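Local coordinates for putative uncharacterized protein (Streptococcus suis, PDB 4XZ7) that probably acts as a transglutaminase that helps the bacterium resist phagocytosis, this portion carrying the transglutaminase-like domain, at residues Y283-T297 against E351-S363. Residues are numbered along the deposited sequence; the frame is centred on the assembly and turned at random.
Sequences YVVVGKNAEGVPHAT and ERNYMIIDSNYES
G287 and M355 face each other as a non-hydrogen-bonded pair where strand 354-357 runs antiparallel beside strand 283-288, the two axes at 138°. On one side of that pair K288 N donates to Y354 O (2.8 Å); on the other, I356 N donates to V286 O (2.8 Å). Between V286 and I356 the return bond is replaced by a water that links V286 N to I356 O, and the strands splay from there toward Y283. At the opposite end N353 and Y354 both face K288, a G1 beta bulge. Just past it, the type I turn 289-292 is gripped from E351-S363: N289 O, which already takes the turn's own G292 N, also accepts N353 N from the opposite face of its plane, while R352 holds A290 O side-on with NE (2.8 Å) and NH2 (3.1 Å), the oxygen lying in the guanidinium plane.

Y354 has CG between its backbone N and carbonyl carbon (chi1 66°), which lays the ring alongside the K288 aliphatic chain, with K288 N over one face. M355 curls back across the hairpin formed by the two strands of 283-297. Its SD lies 3.2 Å from T297 OG1, a buried hydroxyl with no hydrogen-bond partner, and its CE reaches H295 CB at 4.0 Å.

Where the helix starts, Y283 OH takes an almost straight bond from D358 N (2.9 Å). The same hydroxyl donates to E362 OE2, whose position is less certain, while E362 OE1 forms a salt bridge with R299. Y361 sets its edge on the Y283 ring face, a T-shaped pair with planes at 62°.

The hairpin and strand 354-357 thus form the middle of a five-stranded sheet. H295 bonds to D310 and touches C264, consistent with the Cys-His-Asp triad of the papain-like transglutaminase fold, with the M355 methyl packed at the edge of that histidine.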
loop_
_atom_site.group_PDB
_atom_site.type_symbol
_atom_site.label_atom_id
_atom_site.label_comp_id
_atom_site.label_asym_id
_atom_site.label_seq_id
_atom_site.Cartn_x
_atom_site.Cartn_y
_atom_site.Cartn_z
ATOM N N TYR B 283 -3.572 -27.705 13.086
ATOM C CA TYR B 283 -2.888 -26.867 12.106
ATOM C C TYR B 283 -3.887 -26.486 11.029
ATOM O O TYR B 283 -4.998 -27.034 10.972
ATOM C CB TYR B 283 -1.632 -27.564 11.516
ATOM C CG TYR B 283 -1.859 -28.776 10.605
ATOM C CD1 TYR B 283 -1.502 -28.729 9.256
ATOM C CD2 TYR B 283 -2.395 -29.968 11.096
ATOM C CE1 TYR B 283 -1.675 -29.823 8.415
ATOM C CE2 TYR B 283 -2.583 -31.073 10.258
ATOM C CZ TYR B 283 -2.227 -30.985 8.915
ATOM O OH TYR B 283 -2.399 -32.054 8.060
ATOM N N VAL B 284 -3.497 -25.534 10.192
ATOM C CA VAL B 284 -4.374 -25.022 9.149
ATOM C C VAL B 284 -4.135 -25.743 7.824
ATOM O O VAL B 284 -2.998 -25.899 7.381
ATOM C CB VAL B 284 -4.159 -23.500 8.950
ATOM C CG1 VAL B 284 -5.028 -22.982 7.837
ATOM C CG2 VAL B 284 -4.457 -22.753 10.232
ATOM N N VAL B 285 -5.210 -26.156 7.175
ATOM C CA VAL B 285 -5.093 -26.777 5.865
ATOM C C VAL B 285 -5.944 -26.077 4.816
ATOM O O VAL B 285 -6.893 -25.352 5.142
ATOM C CB VAL B 285 -5.498 -28.263 5.914
ATOM C CG1 VAL B 285 -4.468 -29.088 6.717
ATOM C CG2 VAL B 285 -6.898 -28.416 6.488
ATOM N N VAL B 286 -5.608 -26.319 3.551
ATOM C CA VAL B 286 -6.352 -25.772 2.433
ATOM C C VAL B 286 -6.717 -26.862 1.440
ATOM O O VAL B 286 -6.043 -27.889 1.344
ATOM C CB VAL B 286 -5.562 -24.685 1.689
ATOM C CG1 VAL B 286 -5.261 -23.517 2.616
ATOM C CG2 VAL B 286 -4.275 -25.272 1.109
ATOM N N GLY B 287 -7.775 -26.614 0.679
ATOM C CA GLY B 287 -8.266 -27.569 -0.284
ATOM C C GLY B 287 -9.370 -26.898 -1.061
ATOM O O GLY B 287 -9.312 -25.692 -1.336
ATOM N N LYS B 288 -10.391 -27.661 -1.412
ATOM C CA LYS B 288 -11.501 -27.070 -2.137
ATOM C C LYS B 288 -12.855 -27.424 -1.544
ATOM O O LYS B 288 -13.042 -28.516 -0.994
ATOM C CB LYS B 288 -11.452 -27.478 -3.611
ATOM C CG LYS B 288 -10.288 -26.822 -4.344
ATOM C CD LYS B 288 -10.379 -26.966 -5.841
ATOM C CE LYS B 288 -9.224 -26.223 -6.508
ATOM N NZ LYS B 288 -9.388 -26.157 -7.984
ATOM N N ASN B 289 -13.769 -26.458 -1.655
ATOM C CA ASN B 289 -15.187 -26.608 -1.346
ATOM C C ASN B 289 -15.785 -27.868 -1.897
ATOM O O ASN B 289 -15.249 -28.448 -2.837
ATOM C CB ASN B 289 -15.995 -25.442 -1.929
ATOM C CG ASN B 289 -16.785 -24.723 -0.893
ATOM O OD1 ASN B 289 -16.896 -25.191 0.240
ATOM N ND2 ASN B 289 -17.344 -23.574 -1.258
ATOM N N ALA B 290 -16.941 -28.243 -1.356
ATOM C CA ALA B 290 -17.765 -29.262 -1.979
ATOM C C ALA B 290 -18.375 -28.700 -3.270
ATOM O O ALA B 290 -18.942 -29.446 -4.063
ATOM C CB ALA B 290 -18.846 -29.745 -1.022
ATOM N N GLU B 291 -18.239 -27.390 -3.477
ATOM C CA GLU B 291 -18.616 -26.747 -4.743
ATOM C C GLU B 291 -17.407 -26.422 -5.631
ATOM O O GLU B 291 -17.517 -25.646 -6.573
ATOM C CB GLU B 291 -19.394 -25.449 -4.485
ATOM C CG GLU B 291 -20.571 -25.588 -3.544
ATOM C CD GLU B 291 -21.777 -26.268 -4.181
ATOM O OE1 GLU B 291 -22.163 -25.876 -5.305
ATOM O OE2 GLU B 291 -22.346 -27.191 -3.552
ATOM N N GLY B 292 -16.246 -26.985 -5.322
ATOM C CA GLY B 292 -15.069 -26.733 -6.129
ATOM C C GLY B 292 -14.281 -25.459 -5.855
ATOM O O GLY B 292 -13.220 -25.248 -6.459
ATOM N N VAL B 293 -14.756 -24.607 -4.947
ATOM C CA VAL B 293 -14.035 -23.352 -4.714
ATOM C C VAL B 293 -12.987 -23.509 -3.602
ATOM O O VAL B 293 -13.179 -24.269 -2.649
ATOM C CB VAL B 293 -15.012 -22.169 -4.409
ATOM C CG1 VAL B 293 -16.454 -22.628 -4.414
ATOM C CG2 VAL B 293 -14.654 -21.449 -3.110
ATOM N N PRO B 294 -11.853 -22.806 -3.738
ATOM C CA PRO B 294 -10.759 -22.972 -2.782
ATOM C C PRO B 294 -11.190 -22.603 -1.354
ATOM O O PRO B 294 -11.879 -21.604 -1.148
ATOM C CB PRO B 294 -9.679 -22.014 -3.316
ATOM C CG PRO B 294 -10.041 -21.808 -4.790
ATOM C CD PRO B 294 -11.529 -21.803 -4.769
ATOM N N HIS B 295 -10.795 -23.411 -0.377
ATOM C CA HIS B 295 -11.271 -23.226 0.976
ATOM C C HIS B 295 -10.180 -23.599 1.970
ATOM O O HIS B 295 -9.136 -24.163 1.596
ATOM C CB HIS B 295 -12.542 -24.063 1.203
ATOM C CG HIS B 295 -13.312 -23.685 2.434
ATOM N ND1 HIS B 295 -13.875 -22.436 2.607
ATOM C CD2 HIS B 295 -13.615 -24.393 3.549
ATOM C CE1 HIS B 295 -14.497 -22.398 3.775
ATOM N NE2 HIS B 295 -14.347 -23.568 4.367
ATOM N N ALA B 296 -10.421 -23.281 3.237
ATOM C CA ALA B 296 -9.471 -23.589 4.307
ATOM C C ALA B 296 -10.192 -24.031 5.565
ATOM O O ALA B 296 -11.289 -23.550 5.864
ATOM C CB ALA B 296 -8.593 -22.391 4.604
ATOM N N THR B 297 -9.582 -24.965 6.288
ATOM C CA THR B 297 -10.176 -25.527 7.496
ATOM C C THR B 297 -9.063 -25.802 8.509
ATOM O O THR B 297 -7.887 -25.679 8.169
ATOM C CB THR B 297 -10.935 -26.857 7.210
ATOM O OG1 THR B 297 -10.020 -27.819 6.665
ATOM C CG2 THR B 297 -12.091 -26.651 6.227
ATOM N N GLU B 351 -11.665 -32.689 -7.525
ATOM C CA GLU B 351 -11.476 -31.243 -7.537
ATOM C C GLU B 351 -12.529 -30.526 -6.715
ATOM O O GLU B 351 -12.799 -29.337 -6.919
ATOM C CB GLU B 351 -11.472 -30.720 -8.970
ATOM C CG GLU B 351 -10.069 -30.616 -9.527
ATOM C CD GLU B 351 -9.209 -29.654 -8.727
ATOM O OE1 GLU B 351 -9.557 -28.455 -8.693
ATOM O OE2 GLU B 351 -8.200 -30.089 -8.124
ATOM N N ARG B 352 -13.115 -31.262 -5.779
ATOM C CA ARG B 352 -14.086 -30.706 -4.851
ATOM C C ARG B 352 -14.089 -31.534 -3.580
ATOM O O ARG B 352 -13.825 -32.730 -3.617
ATOM C CB ARG B 352 -15.484 -30.664 -5.476
ATOM C CG ARG B 352 -15.881 -31.942 -6.202
ATOM C CD ARG B 352 -17.296 -31.850 -6.761
ATOM N NE ARG B 352 -18.280 -31.681 -5.696
ATOM C CZ ARG B 352 -18.911 -32.683 -5.091
ATOM N NH1 ARG B 352 -18.670 -33.937 -5.451
ATOM N NH2 ARG B 352 -19.786 -32.429 -4.126
ATOM N N ASN B 353 -14.366 -30.876 -2.458
ATOM C CA ASN B 353 -14.481 -31.524 -1.154
ATOM C C ASN B 353 -13.246 -32.315 -0.732
ATOM O O ASN B 353 -13.357 -33.453 -0.269
ATOM C CB ASN B 353 -15.708 -32.442 -1.119
ATOM C CG ASN B 353 -16.184 -32.718 0.297
ATOM O OD1 ASN B 353 -16.033 -31.885 1.189
ATOM N ND2 ASN B 353 -16.738 -33.897 0.513
ATOM N N TYR B 354 -12.073 -31.702 -0.879
ATOM C CA TYR B 354 -10.863 -32.233 -0.265
ATOM C C TYR B 354 -10.134 -31.155 0.527
ATOM O O TYR B 354 -10.245 -29.971 0.236
ATOM C CB TYR B 354 -9.911 -32.830 -1.311
ATOM C CG TYR B 354 -9.342 -31.816 -2.273
ATOM C CD1 TYR B 354 -8.133 -31.172 -2.012
ATOM C CD2 TYR B 354 -10.021 -31.486 -3.439
ATOM C CE1 TYR B 354 -7.611 -30.224 -2.901
ATOM C CE2 TYR B 354 -9.510 -30.547 -4.329
ATOM C CZ TYR B 354 -8.306 -29.925 -4.054
ATOM O OH TYR B 354 -7.807 -28.996 -4.940
ATOM N N MET B 355 -9.399 -31.600 1.538
ATOM C CA MET B 355 -8.401 -30.798 2.229
ATOM C C MET B 355 -7.056 -31.486 2.044
ATOM O O MET B 355 -6.963 -32.712 2.166
ATOM C CB MET B 355 -8.736 -30.643 3.720
ATOM C CG MET B 355 -9.866 -29.646 3.964
ATOM S SD MET B 355 -9.329 -27.990 3.496
ATOM C CE MET B 355 -10.809 -27.267 2.799
ATOM N N ILE B 356 -6.028 -30.705 1.730
ATOM C CA ILE B 356 -4.684 -31.240 1.545
ATOM C C ILE B 356 -3.970 -31.356 2.890
ATOM O O ILE B 356 -3.530 -30.366 3.456
ATOM C CB ILE B 356 -3.862 -30.355 0.572
ATOM C CG1 ILE B 356 -4.574 -30.291 -0.784
ATOM C CG2 ILE B 356 -2.438 -30.893 0.435
ATOM C CD1 ILE B 356 -3.890 -29.433 -1.841
ATOM N N ILE B 357 -3.863 -32.573 3.407
ATOM C CA ILE B 357 -3.297 -32.768 4.737
ATOM C C ILE B 357 -1.873 -33.314 4.658
ATOM O O ILE B 357 -1.429 -33.754 3.600
ATOM C CB ILE B 357 -4.166 -33.715 5.581
ATOM C CG1 ILE B 357 -3.928 -35.170 5.177
ATOM C CG2 ILE B 357 -5.653 -33.377 5.422
ATOM C CD1 ILE B 357 -4.547 -36.173 6.143
ATOM N N ASP B 358 -1.162 -33.284 5.776
ATOM C CA ASP B 358 0.190 -33.836 5.842
ATOM C C ASP B 358 0.277 -34.859 6.986
ATOM O O ASP B 358 0.430 -34.504 8.162
ATOM C CB ASP B 358 1.218 -32.704 6.008
ATOM C CG ASP B 358 2.649 -33.214 6.277
ATOM O OD1 ASP B 358 2.954 -34.409 6.044
ATOM O OD2 ASP B 358 3.477 -32.391 6.724
ATOM N N SER B 359 0.184 -36.135 6.630
ATOM C CA SER B 359 0.035 -37.188 7.622
ATOM C C SER B 359 1.274 -37.361 8.487
ATOM O O SER B 359 1.179 -37.764 9.647
ATOM C CB SER B 359 -0.309 -38.511 6.934
ATOM O OG SER B 359 -1.398 -38.348 6.035
ATOM N N ASN B 360 2.439 -37.067 7.922
ATOM C CA ASN B 360 3.679 -37.168 8.678
ATOM C C ASN B 360 3.665 -36.129 9.782
ATOM O O ASN B 360 3.972 -36.420 10.943
ATOM C CB ASN B 360 4.892 -36.982 7.765
ATOM C CG ASN B 360 4.911 -37.975 6.620
ATOM O OD1 ASN B 360 4.676 -39.169 6.815
ATOM N ND2 ASN B 360 5.172 -37.483 5.412
ATOM N N TYR B 361 3.281 -34.911 9.410
ATOM C CA TYR B 361 3.166 -33.850 10.390
ATOM C C TYR B 361 2.136 -34.208 11.462
ATOM O O TYR B 361 2.327 -33.919 12.641
ATOM C CB TYR B 361 2.780 -32.516 9.745
ATOM C CG TYR B 361 2.540 -31.496 10.823
ATOM C CD1 TYR B 361 3.602 -30.847 11.444
ATOM C CD2 TYR B 361 1.256 -31.237 11.280
ATOM C CE1 TYR B 361 3.379 -29.939 12.475
ATOM C CE2 TYR B 361 1.031 -30.350 12.300
ATOM C CZ TYR B 361 2.087 -29.704 12.885
ATOM O OH TYR B 361 1.814 -28.825 13.889
ATOM N N GLU B 362 1.023 -34.797 11.047
ATOM C CA GLU B 362 -0.017 -35.142 12.001
ATOM C C GLU B 362 0.511 -36.179 12.991
ATOM O O GLU B 362 0.384 -35.998 14.209
ATOM C CB GLU B 362 -1.271 -35.631 11.268
ATOM C CG GLU B 362 -2.171 -34.469 10.826
ATOM C CD GLU B 362 -3.296 -34.868 9.867
ATOM O OE1 GLU B 362 -3.742 -36.045 9.864
ATOM O OE2 GLU B 362 -3.739 -33.984 9.109
ATOM N N SER B 363 1.154 -37.227 12.477
ATOM C CA SER B 363 1.731 -38.267 13.339
ATOM C C SER B 363 2.736 -37.658 14.298
ATOM O O SER B 363 2.795 -38.030 15.461
ATOM C CB SER B 363 2.391 -39.373 12.512
ATOM O OG SER B 363 1.408 -40.097 11.792
HETATM O O HOH W 1 -3.092 -27.803 2.921
#